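Local coordinates for high-affinity zinc uptake system protein znuA (Streptococcus suis, PDB 3MFQ), which binds a zinc ion in this structure and probably acts as the solute-binding protein that captures metal for an ABC-type uptake transporter, at residues Asp39-Val44 against Asp102-Phe107; Thr168-Phe173 against Val190-Glu195; Ala186-Ser191 against Pro224-Lys229; Glu250-Ser255 against Ile267-His272. All coordinates share one frame; numbering follows the deposited sequence.

Contact 1: Asp39-Val44 against Asp102-Phe107; sequences DPHLYV and DPHFWF. With ZN (zinc ion), chain D.
His-41 and His-104 meet through the metal they share, each giving NE2 to one zinc ion, at 2.5 Å from His-41 NE2 and 2.2 Å from His-104 NE2. The rings cross at an oblique 56°, with His-104 NE2 at the edge of the His-41 imidazole. Pro-103 CG comes to 4.0 Å from His-41 CE1 at the same edge. His-170 and Asp-254 complete the site.

Outside this shell, each histidine closes an Asx turn with its own N-H in the same Asp-Pro-His sequence. Asp-39 OD1 accepts a hydrogen bond from the backbone N of His-41 at 2.7 Å, from above the carboxylate plane. Asp-102 OD1 does more: it accepts from the backbone N of His-104 at 2.9 Å and also from His-104 ND1 at 2.6 Å, the latter on its syn side. With CG beside the backbone N (chi1 -49°), the His-104 ring reaches back to that carboxylate. Further out, Asn-174 bonds to Asp-102 OD2 and Thr-192 to Asp-39 OD2.

The chemistry is that of an oriented ligand. With ND1 donating to a carboxylate, NE2 of His-104 is left to give its lone pair to zinc, and the nearby negative charge would probably strengthen that donation.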
# COMPACT_ATOMS: atom_id res chain seq x y z
N ASP A 39 2.74 3.60 -10.26
CA ASP A 39 1.43 3.18 -9.80
C ASP A 39 0.96 1.89 -10.47
O ASP A 39 0.65 1.88 -11.66
CB ASP A 39 0.41 4.29 -10.05
CG ASP A 39 -0.96 3.96 -9.52
OD1 ASP A 39 -1.18 2.80 -9.09
OD2 ASP A 39 -1.83 4.85 -9.53
N PRO A 40 0.91 0.79 -9.70
CA PRO A 40 0.48 -0.51 -10.21
C PRO A 40 -0.94 -0.47 -10.78
O PRO A 40 -1.24 -1.26 -11.68
CB PRO A 40 0.53 -1.40 -8.97
CG PRO A 40 1.52 -0.74 -8.07
CD PRO A 40 1.33 0.72 -8.30
N HIS A 41 -1.78 0.42 -10.28
CA HIS A 41 -3.14 0.55 -10.78
C HIS A 41 -3.15 0.79 -12.28
O HIS A 41 -4.06 0.37 -12.99
CB HIS A 41 -3.87 1.70 -10.09
CG HIS A 41 -4.28 1.41 -8.68
ND1 HIS A 41 -5.23 0.47 -8.36
CD2 HIS A 41 -3.88 1.96 -7.51
CE1 HIS A 41 -5.39 0.44 -7.05
NE2 HIS A 41 -4.58 1.33 -6.51
N LEU A 42 -2.12 1.48 -12.77
CA LEU A 42 -2.09 1.93 -14.16
C LEU A 42 -1.02 1.22 -14.98
O LEU A 42 -1.08 1.23 -16.21
CB LEU A 42 -1.84 3.44 -14.21
CG LEU A 42 -2.70 4.29 -13.27
CD1 LEU A 42 -2.31 5.75 -13.38
CD2 LEU A 42 -4.17 4.09 -13.58
N TYR A 43 -0.06 0.61 -14.31
CA TYR A 43 1.07 -0.01 -15.00
C TYR A 43 0.59 -0.95 -16.09
O TYR A 43 -0.27 -1.80 -15.87
CB TYR A 43 1.96 -0.76 -14.01
CG TYR A 43 3.35 -1.04 -14.54
CD1 TYR A 43 4.38 -0.13 -14.34
CD2 TYR A 43 3.63 -2.21 -15.24
CE1 TYR A 43 5.66 -0.38 -14.82
CE2 TYR A 43 4.90 -2.47 -15.72
CZ TYR A 43 5.91 -1.55 -15.51
OH TYR A 43 7.18 -1.80 -15.98
N VAL A 44 1.15 -0.79 -17.29
CA VAL A 44 0.83 -1.67 -18.40
C VAL A 44 2.03 -2.54 -18.76
O VAL A 44 3.09 -2.04 -19.12
CB VAL A 44 0.39 -0.88 -19.64
CG1 VAL A 44 0.08 -1.83 -20.79
CG2 VAL A 44 -0.82 -0.02 -19.32
N ASP A 102 -11.13 -3.91 -2.14
CA ASP A 102 -10.07 -2.95 -1.86
C ASP A 102 -8.73 -3.69 -1.76
O ASP A 102 -8.54 -4.53 -0.88
CB ASP A 102 -10.36 -2.19 -0.57
CG ASP A 102 -9.34 -1.10 -0.28
OD1 ASP A 102 -8.25 -1.13 -0.89
OD2 ASP A 102 -9.62 -0.23 0.57
N PRO A 103 -7.80 -3.37 -2.67
CA PRO A 103 -6.52 -4.09 -2.79
C PRO A 103 -5.49 -3.70 -1.73
O PRO A 103 -4.52 -4.44 -1.53
CB PRO A 103 -6.02 -3.68 -4.17
CG PRO A 103 -6.61 -2.33 -4.39
CD PRO A 103 -7.94 -2.33 -3.70
N HIS A 104 -5.69 -2.57 -1.06
CA HIS A 104 -4.69 -2.04 -0.13
C HIS A 104 -4.68 -2.78 1.20
O HIS A 104 -4.84 -2.17 2.25
CB HIS A 104 -4.94 -0.55 0.10
CG HIS A 104 -5.12 0.24 -1.16
ND1 HIS A 104 -6.36 0.53 -1.68
CD2 HIS A 104 -4.21 0.78 -2.00
CE1 HIS A 104 -6.21 1.23 -2.79
NE2 HIS A 104 -4.92 1.39 -3.01
N PHE A 105 -4.46 -4.09 1.15
CA PHE A 105 -4.52 -4.94 2.34
C PHE A 105 -3.29 -4.82 3.24
O PHE A 105 -3.33 -5.19 4.40
CB PHE A 105 -4.66 -6.39 1.91
CG PHE A 105 -3.45 -6.92 1.19
CD1 PHE A 105 -3.35 -6.83 -0.18
CD2 PHE A 105 -2.41 -7.50 1.90
CE1 PHE A 105 -2.24 -7.31 -0.84
CE2 PHE A 105 -1.29 -7.98 1.25
CZ PHE A 105 -1.21 -7.88 -0.12
N TRP A 106 -2.19 -4.31 2.69
CA TRP A 106 -0.90 -4.34 3.38
C TRP A 106 -0.82 -3.43 4.62
O TRP A 106 0.08 -3.59 5.44
CB TRP A 106 0.25 -4.03 2.42
CG TRP A 106 0.02 -2.82 1.58
CD1 TRP A 106 0.35 -1.53 1.90
CD2 TRP A 106 -0.58 -2.78 0.29
NE1 TRP A 106 -0.01 -0.69 0.87
CE2 TRP A 106 -0.59 -1.43 -0.13
CE3 TRP A 106 -1.11 -3.75 -0.57
CZ2 TRP A 106 -1.10 -1.03 -1.35
CZ3 TRP A 106 -1.63 -3.34 -1.78
CH2 TRP A 106 -1.62 -2.00 -2.17
N PHE A 107 -1.75 -2.50 4.75
CA PHE A 107 -1.79 -1.64 5.93
C PHE A 107 -2.48 -2.32 7.10
O PHE A 107 -2.44 -1.85 8.23
CB PHE A 107 -2.44 -0.29 5.62
CG PHE A 107 -1.63 0.58 4.70
CD1 PHE A 107 -0.38 1.04 5.08
CD2 PHE A 107 -2.12 0.94 3.45
CE1 PHE A 107 0.37 1.84 4.24
CE2 PHE A 107 -1.37 1.74 2.61
CZ PHE A 107 -0.13 2.19 3.00
ZN ZN D . -4.08 2.71 -4.52

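Contact 2: Thr168-Phe173 against Val190-Glu195; sequences TPHDAF and VSTDSE. With ZN (zinc ion), chain D.
The imidazole of His-170 has Thr-192 over one face and Val-190 at its edge. The Thr-192 methyl CG2 sits above the middle of the ring, 3.5 Å from the centroid and 12° off the ring normal, a clear CH-pi contact. Close to the ring plane, the carbonyl O of Val-190 lies 3.5 Å from His-170 CD2, and His-104 of the metal site meets the same imidazole obliquely.

In the metal-binding cleft of this TroA/ZnuA-like family, the loop carrying His-170, after strand 165-167, packs on one after strand 183-185 that lines the site without binding the metal. His-170 NE2 binds zinc at 2.2 Å, while ND1 on the other side of the ring is hydrogen-bonded to Glu-219, so the imidazole is held at both nitrogens as well as by the methyl group.

Thr-192 divides its two branches between two tasks. CG2 lies beside the backbone N and faces the ring; OG1, between N and the carbonyl carbon (chi1 73°), is hydrogen-bonded to Asp-39, which opens the Asx turn that ends at His-41. Alongside, the backbones come close where Val-190 CA points its hydrogen at Asp-171 O, 3.5 Å away, and backbone hydrogen bonds tie Asp-171 to Gln-188 and Gly-189. An ST turn at Ser-191 shapes 190-195. In 168-173, Thr-168 OG1 donates to His-170 O at 2.9 Å, from 45° above the carbonyl plane.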
# COMPACT_ATOMS: atom_id res chain seq x y z
N THR A 168 -6.75 11.62 2.11
CA THR A 168 -5.75 11.22 1.14
C THR A 168 -6.32 11.34 -0.27
O THR A 168 -7.53 11.40 -0.45
CB THR A 168 -5.29 9.77 1.39
OG1 THR A 168 -6.40 8.88 1.22
CG2 THR A 168 -4.75 9.63 2.80
N PRO A 169 -5.43 11.39 -1.28
CA PRO A 169 -5.81 11.51 -2.69
C PRO A 169 -6.77 10.43 -3.17
O PRO A 169 -7.64 10.71 -4.00
CB PRO A 169 -4.47 11.40 -3.42
CG PRO A 169 -3.48 11.90 -2.44
CD PRO A 169 -3.97 11.44 -1.10
N HIS A 170 -6.62 9.20 -2.67
CA HIS A 170 -7.57 8.14 -3.01
C HIS A 170 -7.72 7.11 -1.90
O HIS A 170 -6.91 7.05 -0.97
CB HIS A 170 -7.21 7.47 -4.34
CG HIS A 170 -6.08 6.49 -4.25
ND1 HIS A 170 -4.77 6.88 -4.09
CD2 HIS A 170 -6.07 5.14 -4.32
CE1 HIS A 170 -4.00 5.80 -4.05
NE2 HIS A 170 -4.77 4.74 -4.19
N ASP A 171 -8.78 6.31 -1.99
CA ASP A 171 -9.13 5.36 -0.95
C ASP A 171 -8.12 4.22 -0.87
O ASP A 171 -8.29 3.19 -1.53
CB ASP A 171 -10.53 4.81 -1.20
CG ASP A 171 -11.28 4.53 0.08
OD1 ASP A 171 -10.64 4.47 1.15
OD2 ASP A 171 -12.52 4.39 0.01
N ALA A 172 -7.09 4.38 -0.05
CA ALA A 172 -6.02 3.39 0.02
C ALA A 172 -5.66 3.03 1.46
O ALA A 172 -4.73 2.26 1.69
CB ALA A 172 -4.80 3.89 -0.72
N PHE A 173 -6.40 3.59 2.42
CA PHE A 173 -6.09 3.37 3.83
C PHE A 173 -7.29 2.83 4.60
O PHE A 173 -7.37 3.00 5.82
CB PHE A 173 -5.59 4.66 4.47
CG PHE A 173 -4.33 5.19 3.85
CD1 PHE A 173 -4.39 6.11 2.82
CD2 PHE A 173 -3.09 4.79 4.31
CE1 PHE A 173 -3.23 6.61 2.25
CE2 PHE A 173 -1.93 5.28 3.75
CZ PHE A 173 -2.00 6.19 2.71
N VAL A 190 -11.24 3.42 -4.84
CA VAL A 190 -10.22 2.47 -4.42
C VAL A 190 -9.08 2.38 -5.44
O VAL A 190 -7.91 2.29 -5.08
CB VAL A 190 -10.83 1.08 -4.19
CG1 VAL A 190 -10.08 0.02 -4.98
CG2 VAL A 190 -10.82 0.75 -2.71
N SER A 191 -9.44 2.41 -6.72
CA SER A 191 -8.44 2.42 -7.79
C SER A 191 -8.12 3.86 -8.16
O SER A 191 -8.90 4.77 -7.89
CB SER A 191 -8.95 1.67 -9.01
OG SER A 191 -8.02 1.74 -10.08
N THR A 192 -6.96 4.06 -8.77
CA THR A 192 -6.57 5.39 -9.22
C THR A 192 -6.86 5.54 -10.70
O THR A 192 -6.54 6.56 -11.30
CB THR A 192 -5.07 5.64 -8.98
OG1 THR A 192 -4.31 4.89 -9.93
CG2 THR A 192 -4.68 5.25 -7.57
N ASP A 193 -7.46 4.51 -11.28
CA ASP A 193 -7.77 4.50 -12.70
C ASP A 193 -9.16 5.06 -12.97
O ASP A 193 -10.07 4.33 -13.37
CB ASP A 193 -7.65 3.09 -13.27
CG ASP A 193 -7.68 3.06 -14.79
OD1 ASP A 193 -7.72 4.15 -15.40
OD2 ASP A 193 -7.65 1.95 -15.36
N SER A 194 -9.33 6.36 -12.73
CA SER A 194 -10.59 7.04 -13.01
C SER A 194 -10.42 8.54 -12.83
O SER A 194 -9.52 8.99 -12.12
CB SER A 194 -11.70 6.53 -12.08
OG SER A 194 -11.69 7.25 -10.86
N GLU A 195 -11.29 9.31 -13.47
CA GLU A 195 -11.24 10.76 -13.36
C GLU A 195 -11.70 11.21 -11.97
O GLU A 195 -12.64 10.66 -11.41
CB GLU A 195 -12.11 11.42 -14.43
CG GLU A 195 -13.52 10.86 -14.54
CD GLU A 195 -13.63 9.70 -15.52
OE1 GLU A 195 -13.92 9.96 -16.71
OE2 GLU A 195 -13.43 8.54 -15.11
ZN ZN D . -4.08 2.71 -4.52

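Contact 3: Ala186-Ser191 against Pro224-Lys229; sequences APQGVS and PERMKK
Pro-187 and Arg-226 form the close-packed part, with Pro-187 CG resting 3.7 Å from Arg-226 CD. The ring meets the aliphatic stem of the arginine, not its charged end. Met-227 adds a more distant touch from the next position, its SD lying 4.5 Å from Pro-187 CG. Next to the proline, Gln-188 approaches the guanidinium. Its CB is 3.5 Å from Arg-226 NH1, and its amide group lies at the guanidinium edge with the two planes turned 80° apart.

The stem of Arg-226 runs out extended and then bends at CG-CD (chi3 -48°), which brings its planar head against Gln-188. NH1 is hydrogen-bonded to the carbonyl O of Pro-169, in the loop that also carries His-170. The opening turn of helix 225-235 is thereby packed on the loop that follows strand 183-185, beside the zinc site: the side chain of Gln-188 is about 7 Å from the metal.

The helix looks very different on its outer side. Glu-225, Lys-228 and Lys-229 are exposed there and make no contact with the loop. The amine of Lys-229 reaches Glu-232 in a long, weak ion pair.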
# COMPACT_ATOMS: atom_id res chain seq x y z
N ALA A 186 -11.48 10.33 0.80
CA ALA A 186 -10.66 10.47 -0.40
C ALA A 186 -11.50 10.92 -1.59
O ALA A 186 -12.58 10.37 -1.84
CB ALA A 186 -9.96 9.16 -0.71
N PRO A 187 -11.01 11.93 -2.33
CA PRO A 187 -11.73 12.44 -3.50
C PRO A 187 -11.76 11.41 -4.62
O PRO A 187 -12.33 11.68 -5.68
CB PRO A 187 -10.89 13.65 -3.91
CG PRO A 187 -9.52 13.36 -3.39
CD PRO A 187 -9.75 12.64 -2.09
N GLN A 188 -11.15 10.25 -4.39
CA GLN A 188 -11.13 9.20 -5.39
C GLN A 188 -11.45 7.83 -4.79
O GLN A 188 -11.30 7.63 -3.58
CB GLN A 188 -9.78 9.16 -6.11
CG GLN A 188 -9.71 8.11 -7.20
CD GLN A 188 -8.52 8.31 -8.12
OE1 GLN A 188 -8.65 8.27 -9.34
NE2 GLN A 188 -7.35 8.54 -7.53
N GLY A 189 -11.87 6.90 -5.63
CA GLY A 189 -12.25 5.58 -5.18
C GLY A 189 -11.07 4.73 -4.75
O GLY A 189 -10.03 5.25 -4.34
N VAL A 190 -11.24 3.42 -4.84
CA VAL A 190 -10.22 2.47 -4.42
C VAL A 190 -9.08 2.38 -5.44
O VAL A 190 -7.91 2.29 -5.08
CB VAL A 190 -10.83 1.08 -4.19
CG1 VAL A 190 -10.08 0.02 -4.98
CG2 VAL A 190 -10.82 0.75 -2.71
N SER A 191 -9.44 2.41 -6.72
CA SER A 191 -8.44 2.42 -7.79
C SER A 191 -8.12 3.86 -8.16
O SER A 191 -8.90 4.77 -7.89
CB SER A 191 -8.95 1.67 -9.01
OG SER A 191 -8.02 1.74 -10.08
N PRO A 224 -0.02 15.69 -6.54
CA PRO A 224 -0.41 16.47 -5.36
C PRO A 224 -1.31 17.66 -5.69
O PRO A 224 -1.91 18.24 -4.79
CB PRO A 224 0.92 16.96 -4.80
CG PRO A 224 1.93 15.97 -5.29
CD PRO A 224 1.45 15.57 -6.65
N GLU A 225 -1.40 18.01 -6.97
CA GLU A 225 -2.24 19.12 -7.40
C GLU A 225 -3.68 18.90 -6.95
O GLU A 225 -4.36 19.84 -6.53
CB GLU A 225 -2.20 19.27 -8.92
CG GLU A 225 -1.82 20.66 -9.39
CD GLU A 225 -2.78 21.73 -8.90
OE1 GLU A 225 -2.34 22.59 -8.10
OE2 GLU A 225 -3.96 21.71 -9.30
N ARG A 226 -4.12 17.66 -7.03
CA ARG A 226 -5.47 17.29 -6.63
C ARG A 226 -5.78 17.73 -5.21
O ARG A 226 -6.89 18.19 -4.93
CB ARG A 226 -5.66 15.78 -6.74
CG ARG A 226 -7.02 15.30 -6.29
CD ARG A 226 -7.01 13.80 -6.11
NE ARG A 226 -6.43 13.13 -7.26
CZ ARG A 226 -6.36 11.81 -7.39
NH1 ARG A 226 -6.85 11.02 -6.44
NH2 ARG A 226 -5.81 11.27 -8.47
N MET A 227 -4.81 17.59 -4.32
CA MET A 227 -5.01 17.95 -2.92
C MET A 227 -4.91 19.46 -2.71
O MET A 227 -5.45 20.00 -1.75
CB MET A 227 -4.02 17.21 -2.01
CG MET A 227 -4.14 15.70 -2.08
SD MET A 227 -5.78 15.08 -1.67
CE MET A 227 -5.79 15.29 0.11
N LYS A 228 -4.21 20.13 -3.62
CA LYS A 228 -4.12 21.58 -3.55
C LYS A 228 -5.32 22.25 -4.20
O LYS A 228 -5.68 23.37 -3.86
CB LYS A 228 -2.81 22.08 -4.17
CG LYS A 228 -1.62 21.92 -3.25
CD LYS A 228 -0.47 22.83 -3.64
CE LYS A 228 0.62 22.83 -2.58
NZ LYS A 228 1.78 23.69 -2.95
N LYS A 229 -5.95 21.54 -5.14
CA LYS A 229 -7.22 21.98 -5.69
C LYS A 229 -8.33 21.66 -4.68
O LYS A 229 -9.39 22.28 -4.70
CB LYS A 229 -7.50 21.29 -7.02
CG LYS A 229 -7.07 22.09 -8.24
CD LYS A 229 -7.95 23.32 -8.42
CE LYS A 229 -7.49 24.16 -9.61
NZ LYS A 229 -8.44 25.28 -9.88

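Contact 4: Glu250-Ser255 against Ile267-His272; sequences ELFSDS and IDMYKH. With ZN (zinc ion), chain D.
Phe-252, His-272 and Met-269 have most of the surface buried here, and Phe-252 touches both of the others. Its ring directs CE2 over one face of the His-272 imidazole, 3.2 Å from His-272 CD2. The planes are inclined at 44°, an oblique aromatic pair that is neither a stack nor an edge-to-face arrangement. On its other partner, Phe-252 packs through CD2 and CB, with Met-269 CG 3.3 Å from Phe-252 CD2; the two side chains run antiparallel past one another, and the methionine chain bends about both CB-CG and CG-SD.

Met-269 and His-272, one turn apart on helix 266-281, both extend from it with CG anti to the backbone N (chi1 170° in His-272), which sends both toward the loop. The histidine goes further: its NE2 donates to the carbonyl O of Glu-250 at 2.8 Å. That oxygen lies near the imidazole plane, while the donor is tilted 25° from the carbonyl plane. The same ring thus uses its edge for a polar bond and a face for Phe-252. Asn-273 adds a bond to Phe-252 O.

Just beyond, Asp-254 binds the zinc ion through both oxygens, OD1 and OD2 each at 2.4 Å. Next to it in sequence, Ser-253 OG is bonded to Glu-219, which also holds the metal ligand His-170. The chemistry implies that NE2 of His-272 carries a hydrogen, and that this imidazole spends on a carbonyl the NE2 which the metal-site histidines give to zinc, joining the loop that carries Asp-254 to helix 266-281.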
# COMPACT_ATOMS: atom_id res chain seq x y z
N GLU A 250 5.42 12.95 2.21
CA GLU A 250 4.48 12.21 1.39
C GLU A 250 4.17 10.86 2.01
O GLU A 250 5.05 10.17 2.53
CB GLU A 250 5.04 12.01 -0.01
CG GLU A 250 5.07 13.26 -0.87
CD GLU A 250 5.68 13.01 -2.23
OE1 GLU A 250 6.48 12.06 -2.35
OE2 GLU A 250 5.35 13.75 -3.18
N LEU A 251 2.89 10.48 1.97
CA LEU A 251 2.48 9.15 2.39
C LEU A 251 2.73 8.18 1.25
O LEU A 251 2.57 8.53 0.08
CB LEU A 251 0.99 9.15 2.76
CG LEU A 251 0.55 9.96 3.98
CD1 LEU A 251 -0.96 9.92 4.12
CD2 LEU A 251 1.22 9.45 5.24
N PHE A 252 3.12 6.96 1.59
CA PHE A 252 3.25 5.91 0.59
C PHE A 252 2.02 5.02 0.64
O PHE A 252 1.73 4.43 1.68
CB PHE A 252 4.50 5.08 0.84
CG PHE A 252 5.76 5.89 0.99
CD1 PHE A 252 6.38 6.43 -0.12
CD2 PHE A 252 6.32 6.10 2.23
CE1 PHE A 252 7.54 7.17 0.01
CE2 PHE A 252 7.48 6.83 2.37
CZ PHE A 252 8.09 7.37 1.26
N SER A 253 1.29 4.94 -0.46
CA SER A 253 0.11 4.10 -0.52
C SER A 253 0.34 2.92 -1.45
O SER A 253 0.16 1.77 -1.06
CB SER A 253 -1.10 4.91 -0.99
OG SER A 253 -1.01 5.20 -2.38
N ASP A 254 0.74 3.21 -2.68
CA ASP A 254 0.86 2.19 -3.71
C ASP A 254 2.31 1.87 -4.06
O ASP A 254 2.58 1.30 -5.11
CB ASP A 254 0.10 2.61 -4.96
CG ASP A 254 -1.39 2.72 -4.73
OD1 ASP A 254 -1.88 2.12 -3.75
OD2 ASP A 254 -2.07 3.40 -5.53
N SER A 255 3.23 2.24 -3.17
CA SER A 255 4.64 1.98 -3.43
C SER A 255 5.52 2.33 -2.24
O SER A 255 5.19 3.21 -1.45
CB SER A 255 5.12 2.78 -4.64
OG SER A 255 6.51 2.60 -4.85
N ILE A 267 8.53 -1.83 6.70
CA ILE A 267 8.36 -1.37 8.08
C ILE A 267 8.74 0.09 8.23
O ILE A 267 8.11 0.83 8.98
CB ILE A 267 9.18 -2.22 9.06
CG1 ILE A 267 8.71 -3.68 9.03
CG2 ILE A 267 9.06 -1.66 10.47
CD1 ILE A 267 9.41 -4.56 10.03
N ASP A 268 9.77 0.52 7.50
CA ASP A 268 10.19 1.91 7.53
C ASP A 268 9.19 2.80 6.82
O ASP A 268 8.86 3.89 7.30
CB ASP A 268 11.59 2.07 6.92
CG ASP A 268 12.67 1.46 7.79
OD1 ASP A 268 12.38 1.13 8.96
OD2 ASP A 268 13.82 1.33 7.32
N MET A 269 8.69 2.34 5.68
CA MET A 269 7.64 3.06 4.97
C MET A 269 6.44 3.24 5.89
O MET A 269 5.76 4.26 5.86
CB MET A 269 7.22 2.29 3.71
CG MET A 269 6.01 2.86 3.00
SD MET A 269 4.44 2.36 3.73
CE MET A 269 4.44 0.61 3.40
N TYR A 270 6.19 2.24 6.73
CA TYR A 270 5.07 2.28 7.65
C TYR A 270 5.27 3.34 8.72
O TYR A 270 4.39 4.18 8.95
CB TYR A 270 4.90 0.92 8.32
CG TYR A 270 3.47 0.49 8.49
CD1 TYR A 270 2.61 1.20 9.31
CD2 TYR A 270 2.99 -0.64 7.84
CE1 TYR A 270 1.31 0.81 9.47
CE2 TYR A 270 1.68 -1.04 8.00
CZ TYR A 270 0.84 -0.31 8.82
OH TYR A 270 -0.47 -0.69 8.99
N LYS A 271 6.42 3.29 9.37
CA LYS A 271 6.74 4.24 10.42
C LYS A 271 6.69 5.66 9.87
O LYS A 271 6.12 6.56 10.49
CB LYS A 271 8.12 3.95 11.01
CG LYS A 271 8.24 2.60 11.69
CD LYS A 271 9.64 2.40 12.27
CE LYS A 271 9.76 1.05 12.95
NZ LYS A 271 11.12 0.84 13.52
N HIS A 272 7.29 5.85 8.70
CA HIS A 272 7.28 7.14 8.03
C HIS A 272 5.86 7.68 7.90
O HIS A 272 5.59 8.83 8.24
CB HIS A 272 7.92 7.02 6.64
CG HIS A 272 7.73 8.23 5.79
ND1 HIS A 272 8.67 9.24 5.72
CD2 HIS A 272 6.72 8.60 4.97
CE1 HIS A 272 8.24 10.17 4.89
NE2 HIS A 272 7.06 9.81 4.42
ZN ZN D . -4.08 2.71 -4.52

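Contacts 1, 2 and 4 each supply part of one zinc site: two histidines from contact 1, one from contact 2 and a two-oxygen aspartate from contact 4. Contact 3 gives no ligand. Contact 1 is buried and near the centre of the chain, joined largely through the metal; contact 2 is partly buried and adds a methyl-on-ring contact. Contacts 2 and 3 share Val-190 and Ser-191, and Arg-226 bonds to Pro-169. Contact 3 is buried, yet its helix is exposed on the outer side. Contact 4, partly buried, its centre about 8 Å from the chain's centre, uses aromatic and sulfur-containing packing plus a ring-to-carbonyl bond. Contacts 3 and 4 do not touch, their centres about 17 Å apart.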